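Local structure of sensor protein (Rhodopseudomonas palustris, 2OOL) at residues Phe46-Thr51 / Val76-Tyr81; Thr51-Ala56 / Ala88-Ala93; Ile102-Leu107 / Val310-Glu315; Arg154-Ala159 / Trp167-Glu172. The protein senses light as a bacteriophytochrome through a bound bilin chromophore and probably signals as a histidine kinase, this chain being its chromophore-binding PAS-GAF part. All blocks are in the same frame, centred on the assembly; numbering follows the deposited sequence.

From the N terminus, contact 1 opens on strand 44-48 and closes when 76-81, a loop ahead of helix 84-94, folds back on it. Contact 2 begins at Thr-51, which the two share, and closes on helix 84-94, so their segments alternate and the two contacts cross. Both lie within the PAS-fold region and meet at the neighbouring strands 44-48 and 55-59, their centres about 6 Å apart. Contact 3 starts just before edge strand 105-111 of the same sheet, where the Arg-89 side chain of contact 2 reaches Arg-106 O, and closes about 200 residues later on helix 308-332, joining PAS to GAF. Contact 4, between helices 142-157 and 162-177, nests inside that long loop.

Contact 1 (Phe46-Thr51 / Val76-Tyr81); sequences FVVSET and VPIAHY
Ile-78 ends in a methyl, CD1, that settles on the side chains of Phe-46 and Val-48, two residues of strand 44-48. Against Phe-46 it lies over one face of the ring, 4.2 Å from Ile-78 CD1 to the ring centroid and 21° off the normal, a CH-pi contact shifted toward the CG side. Against Val-48 it meets a single branch, with Ile-78 CD1 4.0 Å from Val-48 CG1 and the valine lying roughly perpendicular to the isoleucine chain. One methyl thus serves two partners, because Phe-46 and Val-48 stand two positions apart on the strand and so face the same way, while Val-47 between them turns elsewhere. Isoleucine reaches this place through a stretched chain: CG1 stands opposite the backbone nitrogen and chi2 is 177°, which carries CD1 far from the main chain. No hydrogen bond joins the segments; the packing is wholly apolar and buried, as suits these residue types.

Behind Ile-78, a short 3-10 turn sets the backbone, with Tyr-81 N bonded to Ile-78 O at 2.9 Å. Further out, Ile-55, Leu-131 and Leu-90 also pack on Ile-78, and Phe-46 touches Val-58 and Leu-133. Backbone bonds to Leu-131 and Val-129 hold Phe-46 and Val-48 in the sheet, and Val-76 pairs with Ile-55. A connecting loop laid with its apolar residue against one face of a central antiparallel sheet belongs to the PAS fold, here the N-terminal domain of the phytochrome chromophore-binding region.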
loop_
_atom_site.group_PDB
_atom_site.type_symbol
_atom_site.label_atom_id
_atom_site.label_comp_id
_atom_site.label_asym_id
_atom_site.label_seq_id
_atom_site.Cartn_x
_atom_site.Cartn_y
_atom_site.Cartn_z
ATOM N N PHE A 46 18.003 19.564 -11.574
ATOM C CA PHE A 46 18.579 20.817 -11.112
ATOM C C PHE A 46 19.426 20.523 -9.901
ATOM O O PHE A 46 19.038 19.738 -9.041
ATOM C CB PHE A 46 17.471 21.747 -10.673
ATOM C CG PHE A 46 16.503 22.082 -11.756
ATOM C CD1 PHE A 46 16.607 23.289 -12.439
ATOM C CD2 PHE A 46 15.480 21.197 -12.097
ATOM C CE1 PHE A 46 15.695 23.637 -13.412
ATOM C CE2 PHE A 46 14.579 21.517 -13.120
ATOM C CZ PHE A 46 14.674 22.713 -13.772
ATOM N N VAL A 47 20.604 21.097 -9.851
ATOM C CA VAL A 47 21.306 21.259 -8.594
ATOM C C VAL A 47 20.958 22.615 -8.093
ATOM O O VAL A 47 21.068 23.562 -8.839
ATOM C CB VAL A 47 22.839 21.134 -8.766
ATOM C CG1 VAL A 47 23.499 21.293 -7.430
ATOM C CG2 VAL A 47 23.169 19.731 -9.467
ATOM N N VAL A 48 20.522 22.712 -6.845
ATOM C CA VAL A 48 20.207 23.998 -6.252
ATOM C C VAL A 48 20.885 24.175 -4.885
ATOM O O VAL A 48 21.092 23.217 -4.138
ATOM C CB VAL A 48 18.684 24.188 -6.065
ATOM C CG1 VAL A 48 17.940 24.089 -7.412
ATOM C CG2 VAL A 48 18.155 23.155 -5.114
ATOM N N SER A 49 21.190 25.413 -4.540
ATOM C CA SER A 49 21.819 25.697 -3.267
ATOM C C SER A 49 20.776 25.674 -2.156
ATOM O O SER A 49 19.610 25.965 -2.380
ATOM C CB SER A 49 22.487 27.057 -3.314
ATOM O OG SER A 49 21.491 28.037 -3.350
ATOM N N GLU A 50 21.210 25.336 -0.948
ATOM C CA GLU A 50 20.276 25.071 0.153
ATOM C C GLU A 50 19.831 26.374 0.787
ATOM O O GLU A 50 18.870 26.397 1.554
ATOM C CB GLU A 50 20.952 24.199 1.217
ATOM C CG GLU A 50 20.163 22.930 1.599
ATOM C CD GLU A 50 21.082 21.931 2.255
ATOM O OE1 GLU A 50 21.084 20.730 1.890
ATOM O OE2 GLU A 50 21.852 22.374 3.129
ATOM N N THR A 51 20.537 27.453 0.465
ATOM C CA THR A 51 20.254 28.762 1.013
ATOM C C THR A 51 18.973 29.346 0.384
ATOM O O THR A 51 17.845 29.103 0.871
ATOM C CB THR A 51 21.502 29.670 0.812
ATOM O OG1 THR A 51 21.209 31.018 1.198
ATOM C CG2 THR A 51 22.033 29.631 -0.659
ATOM N N VAL A 76 20.191 31.533 -11.002
ATOM C CA VAL A 76 18.850 32.073 -10.914
ATOM C C VAL A 76 18.051 31.343 -9.830
ATOM O O VAL A 76 18.148 30.139 -9.692
ATOM C CB VAL A 76 18.136 31.984 -12.280
ATOM C CG1 VAL A 76 16.723 32.474 -12.159
ATOM C CG2 VAL A 76 18.907 32.821 -13.309
ATOM N N PRO A 77 17.282 32.074 -9.023
ATOM C CA PRO A 77 16.452 31.352 -8.086
ATOM C C PRO A 77 15.442 30.382 -8.782
ATOM O O PRO A 77 14.755 30.740 -9.750
ATOM C CB PRO A 77 15.744 32.448 -7.315
ATOM C CG PRO A 77 16.524 33.654 -7.527
ATOM C CD PRO A 77 17.170 33.525 -8.867
ATOM N N ILE A 78 15.371 29.158 -8.310
ATOM C CA ILE A 78 14.538 28.177 -9.016
ATOM C C ILE A 78 13.054 28.608 -8.907
ATOM O O ILE A 78 12.258 28.342 -9.809
ATOM C CB ILE A 78 14.772 26.747 -8.523
ATOM C CG1 ILE A 78 14.167 25.730 -9.534
ATOM C CG2 ILE A 78 14.229 26.564 -7.117
ATOM C CD1 ILE A 78 14.395 24.320 -9.193
ATOM N N ALA A 79 12.734 29.330 -7.832
ATOM C CA ALA A 79 11.377 29.794 -7.532
ATOM C C ALA A 79 10.813 30.671 -8.621
ATOM O O ALA A 79 9.611 30.873 -8.681
ATOM C CB ALA A 79 11.348 30.531 -6.205
ATOM N N HIS A 80 11.673 31.233 -9.463
ATOM C CA HIS A 80 11.193 31.987 -10.601
ATOM C C HIS A 80 10.436 31.143 -11.618
ATOM O O HIS A 80 9.594 31.683 -12.329
ATOM C CB HIS A 80 12.309 32.765 -11.284
ATOM C CG HIS A 80 12.779 33.930 -10.487
ATOM N ND1 HIS A 80 14.014 34.501 -10.669
ATOM C CD2 HIS A 80 12.191 34.618 -9.481
ATOM C CE1 HIS A 80 14.164 35.510 -9.832
ATOM N NE2 HIS A 80 13.078 35.595 -9.088
ATOM N N TYR A 81 10.687 29.842 -11.660
ATOM C CA TYR A 81 10.012 28.970 -12.618
ATOM C C TYR A 81 9.024 27.998 -11.963
ATOM O O TYR A 81 8.585 27.058 -12.608
ATOM C CB TYR A 81 11.034 28.157 -13.367
ATOM C CG TYR A 81 12.171 28.961 -13.871
ATOM C CD1 TYR A 81 13.362 29.000 -13.162
ATOM C CD2 TYR A 81 12.066 29.685 -15.055
ATOM C CE1 TYR A 81 14.424 29.756 -13.599
ATOM C CE2 TYR A 81 13.131 30.452 -15.514
ATOM C CZ TYR A 81 14.308 30.473 -14.768
ATOM O OH TYR A 81 15.411 31.208 -15.162
#

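Contact 2 (Thr51-Ala56 / Ala88-Ala93); sequences TDLRIA and ARLTHA
Leu-53 carries most of this contact, reaching with one methyl, CD1, into the angle between Leu-90 and Thr-91 on helix 84-94. That methyl lies 4.0 Å from Leu-90 CG and 4.1 Å from Leu-90 CD2, so it lies against the CG-CD2 side of Leu-90, the other branch, CD1, pointing elsewhere. It also lies beside the hydroxyl of Thr-91, 3.8 Å from Leu-53 CD1 to Thr-91 OG1. This is a van der Waals approach; the hydroxyl's hydrogen bond goes back along the helix to Ala-87 O. By bonding to its own helix, the threonine can present polar oxygen to a leucine at the border of a buried patch without losing a partner.

Leu-53 sits in the turn between two strands with a left-handed backbone (phi 62°, psi 41°), unusual for a residue with a side chain, and its CB points at the helix. Leu-90 answers with CG opposite its backbone nitrogen (chi1 -180°), carrying CG and CD2 outward from the helix.

Leucine suits both places, being long enough to bridge from turn to helix, where the nearest CA atoms, of Leu-53 and Thr-91, are 8.1 Å apart. Leu-53 also leans on Val-48 of strand 44-48, and Leu-90 on Leu-122 of strand 114-125. Helix 84-94 is thereby laid over the PAS sheet, its Ala-93 on Ile-105 of strand 105-111, with the turn between strands 44-48 and 55-59 meeting its flank.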
loop_
_atom_site.group_PDB
_atom_site.type_symbol
_atom_site.label_atom_id
_atom_site.label_comp_id
_atom_site.label_asym_id
_atom_site.label_seq_id
_atom_site.Cartn_x
_atom_site.Cartn_y
_atom_site.Cartn_z
ATOM N N THR A 51 20.537 27.453 0.465
ATOM C CA THR A 51 20.254 28.762 1.013
ATOM C C THR A 51 18.973 29.346 0.384
ATOM O O THR A 51 17.845 29.103 0.871
ATOM C CB THR A 51 21.502 29.670 0.812
ATOM O OG1 THR A 51 21.209 31.018 1.198
ATOM C CG2 THR A 51 22.033 29.631 -0.659
ATOM N N ASP A 52 19.157 30.051 -0.729
ATOM C CA ASP A 52 18.088 30.698 -1.487
ATOM C C ASP A 52 17.750 29.892 -2.752
ATOM O O ASP A 52 17.062 30.377 -3.660
ATOM C CB ASP A 52 18.539 32.116 -1.855
ATOM C CG ASP A 52 20.055 32.205 -2.035
ATOM O OD1 ASP A 52 20.629 31.167 -2.501
ATOM O OD2 ASP A 52 20.649 33.271 -1.676
ATOM N N LEU A 53 18.237 28.657 -2.823
ATOM C CA LEU A 53 17.796 27.746 -3.844
ATOM C C LEU A 53 18.115 28.207 -5.281
ATOM O O LEU A 53 17.316 28.037 -6.208
ATOM C CB LEU A 53 16.293 27.482 -3.617
ATOM C CG LEU A 53 16.064 26.391 -2.571
ATOM C CD1 LEU A 53 14.602 26.094 -2.363
ATOM C CD2 LEU A 53 16.757 25.112 -3.037
ATOM N N ARG A 54 19.302 28.760 -5.464
ATOM C CA ARG A 54 19.731 29.256 -6.768
ATOM C C ARG A 54 20.244 28.109 -7.581
ATOM O O ARG A 54 20.855 27.244 -7.044
ATOM C CB ARG A 54 20.840 30.286 -6.608
ATOM C CG ARG A 54 20.341 31.585 -6.024
ATOM C CD ARG A 54 21.413 32.664 -5.839
ATOM N NE ARG A 54 20.690 33.847 -5.378
ATOM C CZ ARG A 54 20.175 34.794 -6.161
ATOM N NH1 ARG A 54 20.380 34.797 -7.476
ATOM N NH2 ARG A 54 19.485 35.780 -5.612
ATOM N N ILE A 55 20.077 28.147 -8.885
ATOM C CA ILE A 55 20.405 26.974 -9.713
ATOM C C ILE A 55 21.924 26.901 -9.947
ATOM O O ILE A 55 22.527 27.864 -10.371
ATOM C CB ILE A 55 19.639 27.023 -11.057
ATOM C CG1 ILE A 55 18.142 26.815 -10.832
ATOM C CG2 ILE A 55 20.202 26.086 -12.034
ATOM C CD1 ILE A 55 17.299 27.333 -11.982
ATOM N N ALA A 56 22.530 25.741 -9.723
ATOM C CA ALA A 56 23.987 25.635 -9.944
ATOM C C ALA A 56 24.326 24.752 -11.140
ATOM O O ALA A 56 25.375 24.896 -11.745
ATOM C CB ALA A 56 24.728 25.221 -8.651
ATOM N N ALA A 88 6.888 27.294 -2.172
ATOM C CA ALA A 88 6.700 27.084 -0.732
ATOM C C ALA A 88 6.967 25.663 -0.326
ATOM O O ALA A 88 7.639 25.425 0.672
ATOM C CB ALA A 88 5.296 27.502 -0.292
ATOM N N ARG A 89 6.427 24.721 -1.113
ATOM C CA ARG A 89 6.517 23.298 -0.845
ATOM C C ARG A 89 7.950 22.748 -0.932
ATOM O O ARG A 89 8.348 21.899 -0.129
ATOM C CB ARG A 89 5.621 22.556 -1.849
ATOM C CG ARG A 89 4.989 21.302 -1.331
ATOM C CD ARG A 89 3.551 21.119 -1.901
ATOM N NE ARG A 89 3.515 21.302 -3.353
ATOM C CZ ARG A 89 2.491 21.806 -4.042
ATOM N NH1 ARG A 89 1.391 22.212 -3.442
ATOM N NH2 ARG A 89 2.592 21.938 -5.359
ATOM N N LEU A 90 8.691 23.198 -1.939
ATOM C CA LEU A 90 10.106 22.868 -2.091
ATOM C C LEU A 90 10.888 23.390 -0.884
ATOM O O LEU A 90 11.581 22.630 -0.192
ATOM C CB LEU A 90 10.641 23.478 -3.373
ATOM C CG LEU A 90 12.111 23.264 -3.754
ATOM C CD1 LEU A 90 12.484 21.776 -3.862
ATOM C CD2 LEU A 90 12.429 23.988 -5.065
ATOM N N THR A 91 10.726 24.681 -0.610
ATOM C CA THR A 91 11.398 25.314 0.535
ATOM C C THR A 91 11.060 24.550 1.827
ATOM O O THR A 91 11.963 24.096 2.498
ATOM C CB THR A 91 11.084 26.788 0.603
ATOM O OG1 THR A 91 11.539 27.418 -0.605
ATOM C CG2 THR A 91 11.793 27.438 1.754
ATOM N N HIS A 92 9.790 24.300 2.131
ATOM C CA HIS A 92 9.465 23.486 3.312
ATOM C C HIS A 92 10.147 22.110 3.306
ATOM O O HIS A 92 10.555 21.615 4.361
ATOM C CB HIS A 92 7.943 23.284 3.485
ATOM C CG HIS A 92 7.571 22.602 4.777
ATOM N ND1 HIS A 92 7.076 21.310 4.836
ATOM C CD2 HIS A 92 7.670 23.020 6.067
ATOM C CE1 HIS A 92 6.865 20.975 6.099
ATOM N NE2 HIS A 92 7.211 21.997 6.867
ATOM N N ALA A 93 10.245 21.460 2.147
ATOM C CA ALA A 93 10.833 20.122 2.094
ATOM C C ALA A 93 12.306 20.145 2.529
ATOM O O ALA A 93 12.764 19.286 3.278
ATOM C CB ALA A 93 10.698 19.532 0.698
#

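Contact 3 (Ile102-Leu107 / Val310-Glu315); sequences INPIRL and VRQACE
Asn-103 and Pro-104 face Gln-312 where the PAS domain meets the GAF domain, and the backbones stay well apart: the closest CA atoms, of Asn-103 and Gln-312, are 9.9 Å from each other. A cis peptide precedes Pro-104, just before edge strand 105-111, while 310-315 is regular helix within the long helix 308-332. A long side chain suits such a gap, and Gln-312 spans it with its chain extended beyond CG (chi2 178°), bringing its amide alongside the turn. Its NE2 comes to 3.7 Å from Asn-103 O, and its OE1 to 4.1 Å from Pro-104 CD, a loose approach to the ring carbon beside the proline nitrogen.

No direct hydrogen bond crosses the segments. Asn-103 starts toward the helix but its amide turns back into its own domain, where ND2 bonds to Leu-122 O. Tyr-308 packs on both Asn-103 and Pro-104, while Arg-154 of the second subunit packs on Gln-312, so the contact lies near the dimer interface. A water links the two sides, donating to both: 2.7 Å to Gln-312 OE1, and a weak 3.4 Å to Asn-103 O.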
loop_
_atom_site.group_PDB
_atom_site.type_symbol
_atom_site.label_atom_id
_atom_site.label_comp_id
_atom_site.label_asym_id
_atom_site.label_seq_id
_atom_site.Cartn_x
_atom_site.Cartn_y
_atom_site.Cartn_z
ATOM N N ILE A 102 9.257 12.753 2.541
ATOM C CA ILE A 102 8.877 13.845 1.657
ATOM C C ILE A 102 8.671 13.454 0.184
ATOM O O ILE A 102 7.731 13.945 -0.438
ATOM C CB ILE A 102 9.918 15.043 1.745
ATOM C CG1 ILE A 102 11.160 14.826 0.820
ATOM C CG2 ILE A 102 10.306 15.331 3.210
ATOM C CD1 ILE A 102 12.570 14.877 1.495
ATOM N N ASN A 103 9.534 12.593 -0.377
ATOM C CA ASN A 103 9.514 12.333 -1.813
ATOM C C ASN A 103 8.304 11.422 -2.141
ATOM O O ASN A 103 8.000 10.488 -1.371
ATOM C CB ASN A 103 10.790 11.641 -2.294
ATOM C CG ASN A 103 11.961 12.606 -2.552
ATOM O OD1 ASN A 103 11.784 13.798 -2.814
ATOM N ND2 ASN A 103 13.185 12.067 -2.480
ATOM N N PRO A 104 7.620 11.678 -3.269
ATOM C CA PRO A 104 7.752 12.774 -4.207
ATOM C C PRO A 104 6.939 13.988 -3.736
ATOM O O PRO A 104 5.955 13.823 -3.003
ATOM C CB PRO A 104 7.168 12.173 -5.486
ATOM C CG PRO A 104 6.090 11.325 -5.022
ATOM C CD PRO A 104 6.565 10.734 -3.719
ATOM N N ILE A 105 7.345 15.166 -4.198
ATOM C CA ILE A 105 6.696 16.418 -3.900
ATOM C C ILE A 105 6.083 16.918 -5.194
ATOM O O ILE A 105 6.757 16.907 -6.205
ATOM C CB ILE A 105 7.757 17.441 -3.406
ATOM C CG1 ILE A 105 8.554 16.861 -2.231
ATOM C CG2 ILE A 105 7.109 18.760 -3.008
ATOM C CD1 ILE A 105 10.041 17.116 -2.330
ATOM N N ARG A 106 4.827 17.362 -5.189
ATOM C CA ARG A 106 4.242 17.881 -6.428
ATOM C C ARG A 106 4.813 19.244 -6.679
ATOM O O ARG A 106 4.779 20.084 -5.815
ATOM C CB ARG A 106 2.717 17.966 -6.371
ATOM C CG ARG A 106 2.082 18.480 -7.726
ATOM C CD ARG A 106 0.981 19.507 -7.547
ATOM N NE ARG A 106 0.415 19.771 -8.862
ATOM C CZ ARG A 106 -0.841 19.516 -9.229
ATOM N NH1 ARG A 106 -1.793 19.027 -8.392
ATOM N NH2 ARG A 106 -1.141 19.769 -10.490
ATOM N N LEU A 107 5.357 19.446 -7.869
ATOM C CA LEU A 107 5.862 20.724 -8.293
ATOM C C LEU A 107 5.266 21.071 -9.659
ATOM O O LEU A 107 5.232 20.217 -10.574
ATOM C CB LEU A 107 7.379 20.678 -8.382
ATOM C CG LEU A 107 8.163 20.473 -7.053
ATOM C CD1 LEU A 107 9.605 20.412 -7.269
ATOM C CD2 LEU A 107 7.855 21.549 -6.041
ATOM N N VAL A 310 4.863 3.902 -7.551
ATOM C CA VAL A 310 4.851 2.491 -7.900
ATOM C C VAL A 310 6.190 1.808 -7.602
ATOM O O VAL A 310 6.212 0.659 -7.128
ATOM C CB VAL A 310 4.376 2.230 -9.331
ATOM C CG1 VAL A 310 4.517 0.719 -9.683
ATOM C CG2 VAL A 310 2.881 2.651 -9.476
ATOM N N ARG A 311 7.290 2.520 -7.829
ATOM C CA ARG A 311 8.631 2.042 -7.498
ATOM C C ARG A 311 8.807 1.902 -6.012
ATOM O O ARG A 311 9.412 0.918 -5.576
ATOM C CB ARG A 311 9.740 2.906 -8.161
ATOM C CG ARG A 311 9.550 2.943 -9.694
ATOM C CD ARG A 311 10.701 3.389 -10.572
ATOM N NE ARG A 311 11.486 4.532 -10.136
ATOM C CZ ARG A 311 11.206 5.814 -10.411
ATOM N NH1 ARG A 311 10.088 6.171 -11.050
ATOM N NH2 ARG A 311 12.033 6.757 -10.018
ATOM N N GLN A 312 8.265 2.825 -5.211
ATOM C CA GLN A 312 8.307 2.688 -3.763
ATOM C C GLN A 312 7.519 1.435 -3.291
ATOM O O GLN A 312 7.858 0.844 -2.247
ATOM C CB GLN A 312 7.748 3.903 -3.050
ATOM C CG GLN A 312 8.572 5.183 -3.155
ATOM C CD GLN A 312 7.893 6.337 -2.433
ATOM O OE1 GLN A 312 6.740 6.723 -2.753
ATOM N NE2 GLN A 312 8.572 6.865 -1.437
ATOM N N ALA A 313 6.464 1.077 -4.031
ATOM C CA ALA A 313 5.669 -0.114 -3.710
ATOM C C ALA A 313 6.474 -1.391 -3.981
ATOM O O ALA A 313 6.534 -2.245 -3.139
ATOM C CB ALA A 313 4.354 -0.130 -4.475
ATOM N N CYS A 314 7.095 -1.488 -5.150
ATOM C CA CYS A 314 8.036 -2.549 -5.468
ATOM C C CYS A 314 9.142 -2.719 -4.427
ATOM O O CYS A 314 9.561 -3.846 -4.158
ATOM C CB CYS A 314 8.655 -2.330 -6.865
ATOM S SG CYS A 314 7.416 -2.256 -8.266
ATOM N N GLU A 315 9.634 -1.618 -3.871
ATOM C CA GLU A 315 10.729 -1.644 -2.922
ATOM C C GLU A 315 10.250 -2.240 -1.605
ATOM O O GLU A 315 10.954 -3.032 -0.987
ATOM C CB GLU A 315 11.312 -0.249 -2.692
ATOM C CG GLU A 315 12.538 -0.278 -1.805
ATOM C CD GLU A 315 13.072 1.129 -1.465
ATOM O OE1 GLU A 315 12.374 2.129 -1.691
ATOM O OE2 GLU A 315 14.199 1.226 -0.945
HETATM O O HOH W 1 5.238 8.450 -1.244
#

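Contact 4 (Arg154-Ala159 / Trp167-Glu172); sequences RRLQTA and WIAASE
Two consecutive helices, 142-157 and 162-177, form a helical hairpin on the GAF side of the chromophore-binding region, and Ile-168 packs against the end of the first from the second. The segments run roughly antiparallel, and their nearest CA atoms, of Leu-156 and Ile-168, are 6.3 Å apart, close enough for the branched ends of Leu-156 and Ile-168 to meet. Ile-168 buries more surface here than any other residue, and its branching at CB lets it touch two places. CG2, opposite the backbone nitrogen, goes to Leu-156 and to Arg-155 CB, which lies 4.1 Å from Ile-168 CG2. CG1 diverges and carries CD1 to the helix end.

The side chains of Leu-156 and Ile-168 run alongside each other, pointing opposite ways. The separation of Leu-156 CD1 from Ile-168 CG2, 3.3 Å, is shorter than normal carbon packing, and the leucine lies off its usual rotamers (chi1 -128°), so the exact place of that methyl is doubtful. Ala-169 keeps the next position slim, with Ala-169 CB 4.4 Å from Leu-156 CD1.

Helix 308-332 closes over the pair, Val-320 touching Leu-156 and Leu-321 touching Ala-169. Arg-154 and Gln-157 instead reach Gln-319 and Trp-323 of the second subunit. Where helix 142-157 gives way to loop, Ile-168 CD1 lies 3.9 Å from Arg-155 O and 4.1 Å from the small methyl Ala-159 CB.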
loop_
_atom_site.group_PDB
_atom_site.type_symbol
_atom_site.label_atom_id
_atom_site.label_comp_id
_atom_site.label_asym_id
_atom_site.label_seq_id
_atom_site.Cartn_x
_atom_site.Cartn_y
_atom_site.Cartn_z
ATOM N N ARG A 154 1.050 -9.994 3.159
ATOM C CA ARG A 154 0.537 -11.061 4.000
ATOM C C ARG A 154 0.862 -12.480 3.466
ATOM O O ARG A 154 1.171 -13.387 4.250
ATOM C CB ARG A 154 -0.968 -10.870 4.143
ATOM C CG ARG A 154 -1.637 -11.793 5.114
ATOM C CD ARG A 154 -3.123 -11.731 4.859
ATOM N NE ARG A 154 -3.526 -12.636 3.781
ATOM C CZ ARG A 154 -4.615 -12.487 3.023
ATOM N NH1 ARG A 154 -5.414 -11.426 3.181
ATOM N NH2 ARG A 154 -4.912 -13.407 2.092
ATOM N N ARG A 155 0.798 -12.661 2.149
ATOM C CA ARG A 155 1.071 -13.961 1.537
ATOM C C ARG A 155 2.549 -14.279 1.600
ATOM O O ARG A 155 2.947 -15.408 1.880
ATOM C CB ARG A 155 0.627 -13.998 0.078
ATOM C CG ARG A 155 -0.835 -14.308 -0.081
ATOM C CD ARG A 155 -1.361 -13.972 -1.479
ATOM N NE ARG A 155 -2.828 -14.106 -1.507
ATOM C CZ ARG A 155 -3.600 -13.953 -2.588
ATOM N NH1 ARG A 155 -3.068 -13.667 -3.785
ATOM N NH2 ARG A 155 -4.914 -14.079 -2.466
ATOM N N LEU A 156 3.355 -13.269 1.326
ATOM C CA LEU A 156 4.790 -13.403 1.380
ATOM C C LEU A 156 5.168 -13.887 2.768
ATOM O O LEU A 156 6.008 -14.758 2.910
ATOM C CB LEU A 156 5.438 -12.046 1.086
ATOM C CG LEU A 156 6.511 -11.907 0.014
ATOM C CD1 LEU A 156 6.392 -12.855 -1.104
ATOM C CD2 LEU A 156 6.517 -10.431 -0.537
ATOM N N GLN A 157 4.488 -13.370 3.787
ATOM C CA GLN A 157 4.839 -13.664 5.172
ATOM C C GLN A 157 4.470 -15.057 5.673
ATOM O O GLN A 157 4.989 -15.473 6.710
ATOM C CB GLN A 157 4.240 -12.614 6.105
ATOM C CG GLN A 157 4.834 -11.201 5.934
ATOM C CD GLN A 157 4.856 -10.442 7.237
ATOM O OE1 GLN A 157 3.984 -9.592 7.503
ATOM N NE2 GLN A 157 5.839 -10.766 8.086
ATOM N N THR A 158 3.579 -15.765 4.966
ATOM C CA THR A 158 3.328 -17.191 5.235
ATOM C C THR A 158 3.831 -18.125 4.127
ATOM O O THR A 158 3.441 -19.280 4.087
ATOM C CB THR A 158 1.814 -17.480 5.479
ATOM O OG1 THR A 158 1.035 -16.962 4.393
ATOM C CG2 THR A 158 1.332 -16.885 6.829
ATOM N N ALA A 159 4.697 -17.641 3.237
ATOM C CA ALA A 159 5.347 -18.490 2.228
ATOM C C ALA A 159 6.229 -19.531 2.912
ATOM O O ALA A 159 7.026 -19.175 3.782
ATOM C CB ALA A 159 6.196 -17.635 1.287
ATOM N N TRP A 167 8.196 -16.034 -6.057
ATOM C CA TRP A 167 7.137 -15.972 -7.072
ATOM C C TRP A 167 5.963 -15.067 -6.648
ATOM O O TRP A 167 5.407 -14.350 -7.462
ATOM C CB TRP A 167 6.646 -17.385 -7.478
ATOM C CG TRP A 167 5.582 -17.282 -8.528
ATOM C CD1 TRP A 167 5.751 -17.227 -9.881
ATOM C CD2 TRP A 167 4.180 -17.121 -8.291
ATOM N NE1 TRP A 167 4.528 -17.085 -10.508
ATOM C CE2 TRP A 167 3.554 -16.995 -9.548
ATOM C CE3 TRP A 167 3.392 -17.081 -7.131
ATOM C CZ2 TRP A 167 2.181 -16.832 -9.679
ATOM C CZ3 TRP A 167 2.023 -16.933 -7.261
ATOM C CH2 TRP A 167 1.429 -16.814 -8.526
ATOM N N ILE A 168 5.592 -15.091 -5.378
ATOM C CA ILE A 168 4.613 -14.148 -4.870
ATOM C C ILE A 168 5.157 -12.734 -5.138
ATOM O O ILE A 168 4.463 -11.901 -5.657
ATOM C CB ILE A 168 4.323 -14.374 -3.351
ATOM C CG1 ILE A 168 3.577 -15.717 -3.140
ATOM C CG2 ILE A 168 3.525 -13.201 -2.759
ATOM C CD1 ILE A 168 3.801 -16.430 -1.791
ATOM N N ALA A 169 6.418 -12.478 -4.831
ATOM C CA ALA A 169 6.991 -11.134 -5.045
ATOM C C ALA A 169 6.909 -10.736 -6.507
ATOM O O ALA A 169 6.444 -9.648 -6.801
ATOM C CB ALA A 169 8.421 -11.065 -4.552
ATOM N N ALA A 170 7.325 -11.622 -7.416
ATOM C CA ALA A 170 7.439 -11.306 -8.858
ATOM C C ALA A 170 6.093 -11.037 -9.472
ATOM O O ALA A 170 5.931 -10.092 -10.248
ATOM C CB ALA A 170 8.155 -12.431 -9.638
ATOM N N SER A 171 5.127 -11.889 -9.140
ATOM C CA SER A 171 3.778 -11.739 -9.669
ATOM C C SER A 171 3.078 -10.460 -9.189
ATOM O O SER A 171 2.430 -9.774 -9.964
ATOM C CB SER A 171 2.929 -12.999 -9.353
ATOM O OG SER A 171 2.819 -13.157 -7.950
ATOM N N GLU A 172 3.226 -10.092 -7.929
ATOM C CA GLU A 172 2.663 -8.798 -7.500
ATOM C C GLU A 172 3.353 -7.610 -8.173
ATOM O O GLU A 172 2.711 -6.647 -8.571
ATOM C CB GLU A 172 2.729 -8.631 -5.985
ATOM C CG GLU A 172 2.304 -7.185 -5.489
ATOM C CD GLU A 172 0.785 -6.959 -5.519
ATOM O OE1 GLU A 172 0.038 -7.900 -5.815
ATOM O OE2 GLU A 172 0.328 -5.842 -5.211
#